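Local coordinates for ABC transporter, substrate binding protein (Polyamine) (Agrobacterium tumefaciens, PDB 4EUO), which probably serves as the periplasmic solute-binding protein of an ABC transporter and selectively binds gamma-aminobutyric acid (GABA), at residues S6-T11 against G36-G41; A18-K23 against Q251-M256; N50-D55 against V229-T234; K131-K136 against I177-G182. One frame throughout, in Å; residues are numbered along the deposited sequence.

Contact 1: residues S6-T11 against G36-G41; sequences SSWGGT and GPTDYG. With ABU (gamma-amino-butanoic acid), chain E.
The indole of W8 lies between T38 and the bound gamma-amino-butanoic acid (ABU). T38 CB sits over one face, 3.9 Å from the centroid of the W8 six-membered ring and 15° off its normal, a CH-pi contact that a beta-branched residue makes well because CB and CG2 together form a small apolar surface. CG2 reaches the outer rim of the six-membered ring at W8 CZ2. Over the opposite face runs the ligand, its CB and amino end above the indole, while its carboxylate OXT comes within 3.1 Å of W8 CB. The third neighbour arrives at the edge: Y40 crosses W8 at about a right angle and places its OH in the plane of the indole, 3.6 Å from W8 CZ2, and that hydroxyl is hydrogen-bonded to E60. W8 NE1 is held by D58, so the indole is fixed by a polar bond as well as by its covered faces.

The backbones meet beside the rings. T38 N donates to S7 O at 2.8 Å, and P37 CA adds a CA-H...O contact to the same oxygen. S6 extends its OG, anti to the backbone N (chi1 175°), to a weak hydrogen bond with T38 OG1, which also bonds to D58 O. S6 OG lies over G36 CA, and glycine suits that place because a CB there would run into S7 O. These loops follow strands 3-6 and 32-35, parallel neighbours in the sheet, and such strand-to-helix loops form one wall of the ligand cleft in periplasmic binding proteins.

Contact 2: residues A18-K23 against Q251-M256; sequences AAWAEK and QAQADM
Helices 10-28 and 250-260 pack here in a buried helix-helix contact between segments 228 residues apart in the chain. They run roughly antiparallel: the short segments make an angle of 145° and their axes approach to 8.6 Å. The A19 methyl, CB, presses on the backbone of the other helix, 3.5 Å from M256 N, and also meets the CB atoms of D255 and M256.

To one side of A19 lies W20. Its indole brings CD1 to A252 CB at 3.6 Å and turns the NE1 edge to A252 O, in a weak hydrogen bond with an N-H...O angle of 145°; that oxygen also accepts the helical bond from M256 N. M256 lies alongside W20, pointing the same way, with CG against CZ2.

The other polar link is a salt bridge. K23 runs extended and bends only at chi4 (70°), which brings NZ within 2.7 Å of D255 OD2, on the anti lone pair of that oxygen. NZ also donates to A19 O, so the ammonium bridges the two helices. D255 OD1 takes a bond from Q251 NE2, 3.0 Å away and in the amide plane of Q251, which steadies the carboxylate from within its own helix. Alanine at the crossing thus lets two near-antiparallel helices come close, among the helices that cover the sheet of a periplasmic binding protein lobe.

Contact 3: residues N50-D55 against V229-T234; sequences NGVTWD and VVPKGT
Van der Waals packing is centred on V52, whose two methyls part over the turn of the other segment. With chi1 at 172°, CG1 is carried away from the V52 amide to lie 3.8 Å from P231 CB and beside T234 CA. P231 packs against it as a rigid ring, which also touches V47 of helix 40-48.

The turn that receives V52 is a type II beta turn from P231 to T234, closed by T234 N to P231 O at 3.2 Å. G233 occupies its third position with positive phi (106°), the usual place for glycine. Both segments are connections in the alpha/beta fold of the periplasmic binding proteins: residues 229-234 leave strand 215-229, and residues 50-55 lead into its antiparallel neighbour, strand 56-60.

One side-chain hydrogen bond joins the two. T234 OG1 donates to D55 OD1 at 2.7 Å, meeting the anti side of that oxygen 25° out of the carboxylate plane. D55 OD2 is bonded to V4 N, so the carboxylate ties the turn to strand 3-6.

Carbonyl contacts are softer: V52 CG2 reaches K232 O at 3.3 Å, P231 CG and CD rest against W54 O, and V230 CA makes a CA-H...O contact with D55 O. Both W54 O and D55 O are buried without a hydrogen-bonding partner.

Contact 4: residues K131-K136 against I177-G182; sequences KRTFYK and IWWSGG
I177 enters a loose parallel pairing of strand 176-179 with strand 132-135 in the mixed sheet of this periplasmic binding protein fold. Its N donates to R132 O at 3.0 Å, and its branched chain sends CD1 to the aliphatic part of K131. I177 O accepts a bond of 2.7 Å from T133 OG1, which a chi1 of -173° swings away from its own amide.

W178 turns to the sheet face that carries F134. Its CZ3 lies 3.9 Å from F134 CB, and its ring edge meets Y135 O; K136 crosses it at about a right angle, CB to CB. W311 and Q312 of helix 301-313 also touch this indole.

W179, in the regular bridge with Y135, points to the face of T133. N donates to F134 O at 2.9 Å, and O accepts from K136 N. With chi1 at 54°, CG stands between the backbone N and carbonyl carbon, which folds the indole back over the neighbouring strand. Y135 CA sits over its five-membered ring, and the Y135 ring makes an offset stack on the six-membered one, centroids 4.5 Å apart and planes at 28°. NE1 bonds to S198 O, and W200 of the ligand pocket meets the ring edge-to-face.

S180 turns its OG to the aliphatic K136 chain. The Y135 hydroxyl bonds to E60, and a water bound at 2.7 Å to S180 O also donates a weak bond to Y135 OH.

How the contacts relate
Contacts 1 and 4 lie nearest the gamma-amino-butanoic acid: W8 of contact 1 belongs to its pocket, and the Y135 side chain of contact 4 is about 5 Å from it. They meet where W8 CZ3 lies 3.8 Å from Y135 OH, and E60 of the pocket joins the two contacts. Contact 3 backs contact 1, for the W54 indole packs on it, CD2 at 3.6 Å from S6 CB. Contact 2 shares helix 10-28 with contact 1, their centres about 18 Å apart, while the M256 side chain is about 9 Å from the ligand at the nearest atoms. Contacts 2 and 4 lie on opposite sides of the chain's centre, about 29 Å between centres.

Contact 1: residues S6-T11 against G36-G41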
loop_
_atom_site.group_PDB
_atom_site.type_symbol
_atom_site.label_atom_id
_atom_site.label_comp_id
_atom_site.label_asym_id
_atom_site.label_seq_id
_atom_site.Cartn_x
_atom_site.Cartn_y
_atom_site.Cartn_z
ATOM N N SER A 6 -9.847 10.544 -0.212
ATOM C CA SER A 6 -9.658 9.621 0.904
ATOM C C SER A 6 -8.400 8.806 0.697
ATOM O O SER A 6 -8.182 8.256 -0.385
ATOM C CB SER A 6 -10.838 8.662 1.011
ATOM O OG SER A 6 -10.618 7.677 2.013
ATOM N N SER A 7 -7.595 8.687 1.741
ATOM C CA SER A 7 -6.371 7.884 1.684
ATOM C C SER A 7 -6.106 7.259 3.053
ATOM O O SER A 7 -7.028 7.129 3.865
ATOM C CB SER A 7 -5.212 8.685 1.088
ATOM O OG SER A 7 -4.108 7.828 0.841
ATOM N N TRP A 8 -4.868 6.849 3.310
ATOM C CA TRP A 8 -4.538 5.988 4.406
ATOM C C TRP A 8 -4.115 6.711 5.664
ATOM O O TRP A 8 -3.637 6.071 6.604
ATOM C CB TRP A 8 -3.453 4.997 3.907
ATOM C CG TRP A 8 -3.991 4.153 2.790
ATOM C CD1 TRP A 8 -4.005 4.463 1.457
ATOM C CD2 TRP A 8 -4.700 2.920 2.921
ATOM N NE1 TRP A 8 -4.690 3.505 0.754
ATOM C CE2 TRP A 8 -5.147 2.551 1.626
ATOM C CE3 TRP A 8 -5.053 2.108 4.018
ATOM C CZ2 TRP A 8 -5.861 1.369 1.387
ATOM C CZ3 TRP A 8 -5.794 0.954 3.779
ATOM C CH2 TRP A 8 -6.162 0.580 2.475
ATOM N N GLY A 9 -4.303 8.021 5.678
ATOM C CA GLY A 9 -4.029 8.831 6.851
ATOM C C GLY A 9 -2.562 9.056 7.107
ATOM O O GLY A 9 -1.678 8.570 6.381
ATOM N N GLY A 10 -2.323 9.806 8.163
ATOM C CA GLY A 10 -0.987 10.033 8.693
ATOM C C GLY A 10 -0.020 10.610 7.703
ATOM O O GLY A 10 -0.377 11.416 6.855
ATOM N N THR A 11 1.221 10.151 7.821
ATOM C CA THR A 11 2.323 10.700 7.043
ATOM C C THR A 11 2.154 10.547 5.579
ATOM O O THR A 11 2.522 11.426 4.801
ATOM C CB THR A 11 3.657 10.209 7.567
ATOM O OG1 THR A 11 3.621 8.781 7.690
ATOM C CG2 THR A 11 3.995 10.819 8.919
ATOM N N GLY A 36 -10.871 9.946 5.271
ATOM C CA GLY A 36 -10.404 8.594 5.434
ATOM C C GLY A 36 -10.388 8.198 6.897
ATOM O O GLY A 36 -11.035 8.847 7.735
ATOM N N PRO A 37 -9.653 7.149 7.235
ATOM C CA PRO A 37 -8.825 6.341 6.322
ATOM C C PRO A 37 -9.632 5.477 5.363
ATOM O O PRO A 37 -10.760 5.062 5.649
ATOM C CB PRO A 37 -7.993 5.494 7.282
ATOM C CG PRO A 37 -8.946 5.283 8.453
ATOM C CD PRO A 37 -9.602 6.631 8.621
ATOM N N THR A 38 -9.022 5.140 4.221
ATOM C CA THR A 38 -9.681 4.267 3.271
ATOM C C THR A 38 -10.203 3.050 3.990
ATOM O O THR A 38 -9.467 2.379 4.721
ATOM C CB THR A 38 -8.728 3.871 2.170
ATOM O OG1 THR A 38 -8.428 5.085 1.480
ATOM C CG2 THR A 38 -9.327 2.826 1.194
ATOM N N ASP A 39 -11.460 2.718 3.741
ATOM C CA ASP A 39 -12.129 1.602 4.371
ATOM C C ASP A 39 -13.113 1.085 3.348
ATOM O O ASP A 39 -14.007 1.833 2.930
ATOM C CB ASP A 39 -12.813 2.105 5.646
ATOM C CG ASP A 39 -13.536 1.039 6.435
ATOM O OD1 ASP A 39 -13.204 0.868 7.635
ATOM O OD2 ASP A 39 -14.419 0.373 5.864
ATOM N N TYR A 40 -12.950 -0.174 2.930
ATOM C CA TYR A 40 -13.772 -0.697 1.866
ATOM C C TYR A 40 -15.215 -0.896 2.277
ATOM O O TYR A 40 -16.107 -0.749 1.421
ATOM C CB TYR A 40 -13.156 -1.976 1.299
ATOM C CG TYR A 40 -11.701 -1.799 0.894
ATOM C CD1 TYR A 40 -11.287 -0.698 0.143
ATOM C CD2 TYR A 40 -10.753 -2.760 1.213
ATOM C CE1 TYR A 40 -9.949 -0.530 -0.221
ATOM C CE2 TYR A 40 -9.422 -2.608 0.862
ATOM C CZ TYR A 40 -9.028 -1.497 0.136
ATOM O OH TYR A 40 -7.722 -1.289 -0.214
ATOM N N GLY A 41 -15.450 -1.166 3.562
ATOM C CA GLY A 41 -16.824 -1.283 4.065
ATOM C C GLY A 41 -17.528 0.066 4.002
ATOM O O GLY A 41 -18.694 0.142 3.583
HETATM N N ABU E . -1.772 0.453 0.741
HETATM C CD ABU E . -0.484 1.095 1.030
HETATM C CB ABU E . -0.644 2.274 1.958
HETATM C CG ABU E . 0.687 2.904 2.193
HETATM C C ABU E . 0.712 4.022 3.214
HETATM O O ABU E . 1.893 4.362 3.723
HETATM O OXT ABU E . -0.375 4.572 3.699
#

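Contact 2: residues A18-K23 against Q251-M256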
loop_
_atom_site.group_PDB
_atom_site.type_symbol
_atom_site.label_atom_id
_atom_site.label_comp_id
_atom_site.label_asym_id
_atom_site.label_seq_id
_atom_site.Cartn_x
_atom_site.Cartn_y
_atom_site.Cartn_z
ATOM N N ALA A 18 0.347 17.454 0.318
ATOM C CA ALA A 18 1.352 18.427 -0.088
ATOM C C ALA A 18 1.666 18.320 -1.570
ATOM O O ALA A 18 1.837 19.345 -2.239
ATOM C CB ALA A 18 2.629 18.211 0.716
ATOM N N ALA A 19 1.782 17.090 -2.104
ATOM C CA ALA A 19 2.160 16.899 -3.504
ATOM C C ALA A 19 1.079 17.210 -4.519
ATOM O O ALA A 19 1.400 17.551 -5.659
ATOM C CB ALA A 19 2.665 15.480 -3.723
ATOM N N TRP A 20 -0.211 17.024 -4.157
ATOM C CA TRP A 20 -1.324 17.100 -5.109
ATOM C C TRP A 20 -2.348 18.183 -4.886
ATOM O O TRP A 20 -2.943 18.648 -5.860
ATOM C CB TRP A 20 -2.041 15.722 -5.137
ATOM C CG TRP A 20 -1.167 14.560 -5.534
ATOM C CD1 TRP A 20 0.050 14.616 -6.171
ATOM C CD2 TRP A 20 -1.457 13.164 -5.347
ATOM N NE1 TRP A 20 0.540 13.345 -6.373
ATOM C CE2 TRP A 20 -0.380 12.431 -5.896
ATOM C CE3 TRP A 20 -2.526 12.455 -4.760
ATOM C CZ2 TRP A 20 -0.339 11.033 -5.882
ATOM C CZ3 TRP A 20 -2.494 11.072 -4.776
ATOM C CH2 TRP A 20 -1.402 10.376 -5.306
ATOM N N ALA A 21 -2.690 18.496 -3.632
ATOM C CA ALA A 21 -3.822 19.383 -3.377
ATOM C C ALA A 21 -3.759 20.775 -3.919
ATOM O O ALA A 21 -4.691 21.175 -4.626
ATOM C CB ALA A 21 -4.207 19.378 -1.912
ATOM N N GLU A 22 -2.635 21.488 -3.719
ATOM C CA GLU A 22 -2.524 22.837 -4.276
ATOM C C GLU A 22 -2.407 22.840 -5.771
ATOM O O GLU A 22 -2.976 23.724 -6.418
ATOM C CB GLU A 22 -1.412 23.623 -3.640
ATOM C CG GLU A 22 -1.878 24.203 -2.324
ATOM C CD GLU A 22 -0.910 25.162 -1.673
ATOM O OE1 GLU A 22 -1.373 26.206 -1.166
ATOM O OE2 GLU A 22 0.308 24.886 -1.687
ATOM N N LYS A 23 -1.702 21.860 -6.351
ATOM C CA LYS A 23 -1.588 21.767 -7.802
ATOM C C LYS A 23 -2.992 21.680 -8.410
ATOM O O LYS A 23 -3.271 22.375 -9.394
ATOM C CB LYS A 23 -0.777 20.520 -8.208
ATOM C CG LYS A 23 0.738 20.685 -8.144
ATOM C CD LYS A 23 1.437 19.375 -8.554
ATOM C CE LYS A 23 2.927 19.362 -8.319
ATOM N NZ LYS A 23 3.282 19.326 -6.846
ATOM N N GLN A 251 5.127 15.504 -12.696
ATOM C CA GLN A 251 5.651 16.273 -11.573
ATOM C C GLN A 251 4.954 15.915 -10.261
ATOM O O GLN A 251 5.628 15.775 -9.246
ATOM C CB GLN A 251 5.586 17.801 -11.837
ATOM C CG GLN A 251 6.421 18.625 -10.856
ATOM C CD GLN A 251 7.906 18.372 -10.925
ATOM O OE1 GLN A 251 8.565 18.605 -11.951
ATOM N NE2 GLN A 251 8.474 17.934 -9.819
ATOM N N ALA A 252 3.617 15.782 -10.290
ATOM C CA ALA A 252 2.819 15.407 -9.121
ATOM C C ALA A 252 3.288 14.046 -8.576
ATOM O O ALA A 252 3.428 13.908 -7.358
ATOM C CB ALA A 252 1.351 15.354 -9.494
ATOM N N GLN A 253 3.598 13.090 -9.466
ATOM C CA GLN A 253 4.067 11.777 -9.018
ATOM C C GLN A 253 5.494 11.860 -8.451
ATOM O O GLN A 253 5.833 11.214 -7.439
ATOM C CB GLN A 253 3.997 10.784 -10.158
ATOM C CG GLN A 253 2.594 10.241 -10.372
ATOM C CD GLN A 253 2.267 9.201 -9.318
ATOM O OE1 GLN A 253 3.074 8.304 -9.080
ATOM N NE2 GLN A 253 1.089 9.299 -8.670
ATOM N N ALA A 254 6.369 12.653 -9.111
ATOM C CA ALA A 254 7.720 12.816 -8.589
ATOM C C ALA A 254 7.645 13.469 -7.204
ATOM O O ALA A 254 8.376 13.075 -6.313
ATOM C CB ALA A 254 8.536 13.705 -9.544
ATOM N N ASP A 255 6.770 14.464 -7.017
ATOM C CA ASP A 255 6.665 15.120 -5.711
ATOM C C ASP A 255 6.117 14.195 -4.641
ATOM O O ASP A 255 6.630 14.203 -3.529
ATOM C CB ASP A 255 5.828 16.411 -5.814
ATOM C CG ASP A 255 6.483 17.500 -6.679
ATOM O OD1 ASP A 255 7.675 17.345 -7.037
ATOM O OD2 ASP A 255 5.774 18.423 -7.073
ATOM N N MET A 256 5.160 13.332 -4.989
ATOM C CA MET A 256 4.624 12.347 -4.039
ATOM C C MET A 256 5.775 11.402 -3.646
ATOM O O MET A 256 5.971 11.090 -2.473
ATOM C CB MET A 256 3.479 11.596 -4.723
ATOM C CG MET A 256 2.901 10.419 -3.915
ATOM S SD MET A 256 3.899 8.899 -4.040
ATOM C CE MET A 256 3.903 8.627 -5.818
#

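Contact 3: residues N50-D55 against V229-T234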
loop_
_atom_site.group_PDB
_atom_site.type_symbol
_atom_site.label_atom_id
_atom_site.label_comp_id
_atom_site.label_asym_id
_atom_site.label_seq_id
_atom_site.Cartn_x
_atom_site.Cartn_y
_atom_site.Cartn_z
ATOM N N ASN A 50 -26.316 5.788 -1.841
ATOM C CA ASN A 50 -26.299 6.897 -2.778
ATOM C C ASN A 50 -25.892 8.168 -2.035
ATOM O O ASN A 50 -26.435 9.257 -2.257
ATOM C CB ASN A 50 -27.645 7.049 -3.511
ATOM C CG ASN A 50 -27.614 8.088 -4.591
ATOM O OD1 ASN A 50 -28.644 8.685 -4.930
ATOM N ND2 ASN A 50 -26.453 8.337 -5.167
ATOM N N GLY A 51 -24.896 8.022 -1.167
ATOM C CA GLY A 51 -24.389 9.105 -0.348
ATOM C C GLY A 51 -22.881 9.197 -0.435
ATOM O O GLY A 51 -22.211 9.322 0.592
ATOM N N VAL A 52 -22.348 9.134 -1.656
ATOM C CA VAL A 52 -20.898 9.150 -1.814
ATOM C C VAL A 52 -20.342 10.465 -1.351
ATOM O O VAL A 52 -20.770 11.530 -1.822
ATOM C CB VAL A 52 -20.494 8.822 -3.251
ATOM C CG1 VAL A 52 -18.995 9.033 -3.447
ATOM C CG2 VAL A 52 -20.879 7.393 -3.582
ATOM N N THR A 53 -19.406 10.404 -0.418
ATOM C CA THR A 53 -18.758 11.604 0.080
ATOM C C THR A 53 -17.250 11.592 -0.179
ATOM O O THR A 53 -16.570 12.553 0.154
ATOM C CB THR A 53 -19.074 11.824 1.544
ATOM O OG1 THR A 53 -18.536 10.762 2.306
ATOM C CG2 THR A 53 -20.577 11.981 1.791
ATOM N N TRP A 54 -16.724 10.484 -0.710
ATOM C CA TRP A 54 -15.306 10.381 -1.103
ATOM C C TRP A 54 -15.310 10.399 -2.614
ATOM O O TRP A 54 -15.870 9.508 -3.213
ATOM C CB TRP A 54 -14.720 9.061 -0.596
ATOM C CG TRP A 54 -14.593 8.913 0.886
ATOM C CD1 TRP A 54 -14.755 9.880 1.843
ATOM C CD2 TRP A 54 -14.270 7.700 1.588
ATOM N NE1 TRP A 54 -14.523 9.345 3.097
ATOM C CE2 TRP A 54 -14.250 8.004 2.966
ATOM C CE3 TRP A 54 -14.027 6.374 1.182
ATOM C CZ2 TRP A 54 -13.966 7.033 3.943
ATOM C CZ3 TRP A 54 -13.731 5.417 2.151
ATOM C CH2 TRP A 54 -13.708 5.749 3.512
ATOM N N ASP A 55 -14.698 11.406 -3.235
ATOM C CA ASP A 55 -14.702 11.518 -4.701
ATOM C C ASP A 55 -13.566 10.751 -5.379
ATOM O O ASP A 55 -13.754 10.181 -6.442
ATOM C CB ASP A 55 -14.683 13.005 -5.084
ATOM C CG ASP A 55 -15.884 13.716 -4.501
ATOM O OD1 ASP A 55 -17.002 13.244 -4.740
ATOM O OD2 ASP A 55 -15.681 14.664 -3.730
ATOM N N VAL A 229 -9.270 5.466 -7.468
ATOM C CA VAL A 229 -10.590 5.102 -7.962
ATOM C C VAL A 229 -11.598 6.162 -7.586
ATOM O O VAL A 229 -11.339 7.010 -6.724
ATOM C CB VAL A 229 -11.024 3.720 -7.437
ATOM C CG1 VAL A 229 -10.040 2.646 -7.873
ATOM C CG2 VAL A 229 -11.181 3.704 -5.913
ATOM N N VAL A 230 -12.756 6.088 -8.261
ATOM C CA VAL A 230 -13.846 7.035 -8.047
ATOM C C VAL A 230 -15.085 6.257 -7.675
ATOM O O VAL A 230 -15.608 5.518 -8.494
ATOM C CB VAL A 230 -14.075 7.842 -9.340
ATOM C CG1 VAL A 230 -15.261 8.801 -9.155
ATOM C CG2 VAL A 230 -12.832 8.615 -9.736
ATOM N N PRO A 231 -15.563 6.377 -6.428
ATOM C CA PRO A 231 -16.756 5.599 -6.051
ATOM C C PRO A 231 -17.986 5.911 -6.907
ATOM O O PRO A 231 -18.233 7.084 -7.215
ATOM C CB PRO A 231 -16.978 5.959 -4.586
ATOM C CG PRO A 231 -15.610 6.347 -4.100
ATOM C CD PRO A 231 -15.002 7.095 -5.281
ATOM N N LYS A 232 -18.749 4.882 -7.243
ATOM C CA LYS A 232 -19.956 5.015 -8.058
ATOM C C LYS A 232 -20.991 5.874 -7.330
ATOM O O LYS A 232 -21.434 5.536 -6.227
ATOM C CB LYS A 232 -20.527 3.626 -8.318
ATOM C CG LYS A 232 -21.708 3.679 -9.325
ATOM C CD LYS A 232 -21.891 2.391 -10.098
ATOM C CE LYS A 232 -22.774 2.573 -11.313
ATOM N NZ LYS A 232 -22.036 3.175 -12.456
ATOM N N GLY A 233 -21.365 6.981 -7.974
ATOM C CA GLY A 233 -22.325 7.912 -7.388
ATOM C C GLY A 233 -21.737 9.197 -6.865
ATOM O O GLY A 233 -22.459 10.000 -6.269
ATOM N N THR A 234 -20.418 9.422 -7.034
ATOM C CA THR A 234 -19.809 10.693 -6.653
ATOM C C THR A 234 -20.629 11.835 -7.275
ATOM O O THR A 234 -21.077 11.703 -8.428
ATOM C CB THR A 234 -18.353 10.800 -7.167
ATOM O OG1 THR A 234 -17.871 12.148 -6.998
ATOM C CG2 THR A 234 -18.223 10.383 -8.639
#

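Contact 4: residues K131-K136 against I177-G182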
loop_
_atom_site.group_PDB
_atom_site.type_symbol
_atom_site.label_atom_id
_atom_site.label_comp_id
_atom_site.label_asym_id
_atom_site.label_seq_id
_atom_site.Cartn_x
_atom_site.Cartn_y
_atom_site.Cartn_z
ATOM N N LYS A 131 7.742 -9.780 20.272
ATOM C CA LYS A 131 6.606 -9.500 19.401
ATOM C C LYS A 131 7.046 -8.979 18.052
ATOM O O LYS A 131 8.053 -8.299 17.938
ATOM C CB LYS A 131 5.580 -8.552 20.051
ATOM C CG LYS A 131 4.978 -9.026 21.382
ATOM C CD LYS A 131 4.266 -10.385 21.299
ATOM C CE LYS A 131 3.645 -10.803 22.617
ATOM N NZ LYS A 131 4.647 -10.849 23.721
ATOM N N ARG A 132 6.292 -9.358 17.030
ATOM C CA ARG A 132 6.526 -8.910 15.660
ATOM C C ARG A 132 5.194 -8.467 15.115
ATOM O O ARG A 132 4.158 -8.964 15.544
ATOM C CB ARG A 132 7.180 -9.979 14.773
ATOM C CG ARG A 132 6.518 -11.348 14.832
ATOM C CD ARG A 132 7.268 -12.285 15.803
ATOM N NE ARG A 132 8.554 -12.705 15.232
ATOM C CZ ARG A 132 9.692 -12.857 15.912
ATOM N NH1 ARG A 132 9.734 -12.617 17.232
ATOM N NH2 ARG A 132 10.791 -13.275 15.292
ATOM N N THR A 133 5.227 -7.535 14.160
ATOM C CA THR A 133 3.971 -6.970 13.650
ATOM C C THR A 133 3.752 -7.215 12.171
ATOM O O THR A 133 4.688 -7.180 11.354
ATOM C CB THR A 133 3.866 -5.480 14.070
ATOM O OG1 THR A 133 2.573 -5.002 13.707
ATOM C CG2 THR A 133 4.883 -4.574 13.428
ATOM N N PHE A 134 2.499 -7.472 11.842
ATOM C CA PHE A 134 2.051 -7.751 10.471
ATOM C C PHE A 134 0.727 -7.053 10.259
ATOM O O PHE A 134 -0.024 -6.822 11.230
ATOM C CB PHE A 134 1.821 -9.253 10.289
ATOM C CG PHE A 134 3.092 -10.062 10.275
ATOM C CD1 PHE A 134 3.862 -10.169 9.118
ATOM C CD2 PHE A 134 3.512 -10.739 11.410
ATOM C CE1 PHE A 134 5.028 -10.945 9.098
ATOM C CE2 PHE A 134 4.714 -11.462 11.402
ATOM C CZ PHE A 134 5.445 -11.586 10.245
ATOM N N TYR A 135 0.400 -6.821 8.982
ATOM C CA TYR A 135 -0.848 -6.161 8.590
ATOM C C TYR A 135 -2.043 -7.018 8.943
ATOM O O TYR A 135 -2.101 -8.210 8.625
ATOM C CB TYR A 135 -0.771 -5.911 7.095
ATOM C CG TYR A 135 -1.845 -5.070 6.452
ATOM C CD1 TYR A 135 -2.396 -3.979 7.114
ATOM C CD2 TYR A 135 -2.186 -5.265 5.116
ATOM C CE1 TYR A 135 -3.299 -3.133 6.475
ATOM C CE2 TYR A 135 -3.069 -4.411 4.465
ATOM C CZ TYR A 135 -3.588 -3.334 5.143
ATOM O OH TYR A 135 -4.446 -2.484 4.492
ATOM N N LYS A 136 -3.040 -6.378 9.562
ATOM C CA LYS A 136 -4.206 -7.091 10.023
ATOM C C LYS A 136 -5.143 -7.583 8.946
ATOM O O LYS A 136 -5.786 -8.647 9.103
ATOM C CB LYS A 136 -4.988 -6.142 10.958
ATOM C CG LYS A 136 -6.155 -6.802 11.702
ATOM C CD LYS A 136 -6.703 -5.813 12.736
ATOM C CE LYS A 136 -7.980 -6.275 13.401
ATOM N NZ LYS A 136 -7.784 -7.562 14.120
ATOM N N ILE A 177 1.533 -8.932 16.905
ATOM C CA ILE A 177 0.664 -7.816 17.236
ATOM C C ILE A 177 0.303 -7.250 15.835
ATOM O O ILE A 177 1.212 -6.901 15.053
ATOM C CB ILE A 177 1.322 -6.734 18.103
ATOM C CG1 ILE A 177 1.710 -7.304 19.476
ATOM C CG2 ILE A 177 0.340 -5.531 18.268
ATOM C CD1 ILE A 177 2.403 -6.330 20.368
ATOM N N TRP A 178 -0.972 -7.177 15.513
ATOM C CA TRP A 178 -1.394 -6.749 14.189
ATOM C C TRP A 178 -1.441 -5.249 14.063
ATOM O O TRP A 178 -1.770 -4.568 15.038
ATOM C CB TRP A 178 -2.792 -7.315 13.901
ATOM C CG TRP A 178 -2.849 -8.803 14.018
ATOM C CD1 TRP A 178 -3.303 -9.531 15.095
ATOM C CD2 TRP A 178 -2.468 -9.748 13.021
ATOM N NE1 TRP A 178 -3.215 -10.875 14.820
ATOM C CE2 TRP A 178 -2.691 -11.038 13.553
ATOM C CE3 TRP A 178 -1.920 -9.633 11.719
ATOM C CZ2 TRP A 178 -2.409 -12.202 12.828
ATOM C CZ3 TRP A 178 -1.653 -10.785 11.006
ATOM C CH2 TRP A 178 -1.890 -12.052 11.561
ATOM N N TRP A 179 -1.088 -4.724 12.870
ATOM C CA TRP A 179 -1.269 -3.288 12.611
ATOM C C TRP A 179 -2.447 -3.120 11.671
ATOM O O TRP A 179 -2.542 -3.759 10.614
ATOM C CB TRP A 179 0.002 -2.545 12.115
ATOM C CG TRP A 179 0.726 -3.089 10.914
ATOM C CD1 TRP A 179 1.771 -3.963 10.923
ATOM C CD2 TRP A 179 0.539 -2.700 9.548
ATOM N NE1 TRP A 179 2.248 -4.155 9.646
ATOM C CE2 TRP A 179 1.497 -3.403 8.780
ATOM C CE3 TRP A 179 -0.325 -1.809 8.900
ATOM C CZ2 TRP A 179 1.637 -3.219 7.405
ATOM C CZ3 TRP A 179 -0.177 -1.619 7.535
ATOM C CH2 TRP A 179 0.769 -2.347 6.797
ATOM N N SER A 180 -3.378 -2.236 12.093
ATOM C CA SER A 180 -4.589 -1.962 11.310
ATOM C C SER A 180 -4.381 -0.907 10.257
ATOM O O SER A 180 -5.193 -0.803 9.338
ATOM C CB SER A 180 -5.701 -1.481 12.231
ATOM O OG SER A 180 -6.069 -2.538 13.095
ATOM N N GLY A 181 -3.384 -0.079 10.438
ATOM C CA GLY A 181 -3.122 1.008 9.511
ATOM C C GLY A 181 -1.718 1.503 9.682
ATOM O O GLY A 181 -0.973 1.042 10.552
ATOM N N GLY A 182 -1.361 2.475 8.859
ATOM C CA GLY A 182 0.014 2.942 8.800
ATOM C C GLY A 182 0.548 3.531 10.083
ATOM O O GLY A 182 1.630 3.170 10.531
HETATM O O HOH W 1 -5.581 -0.276 6.700
#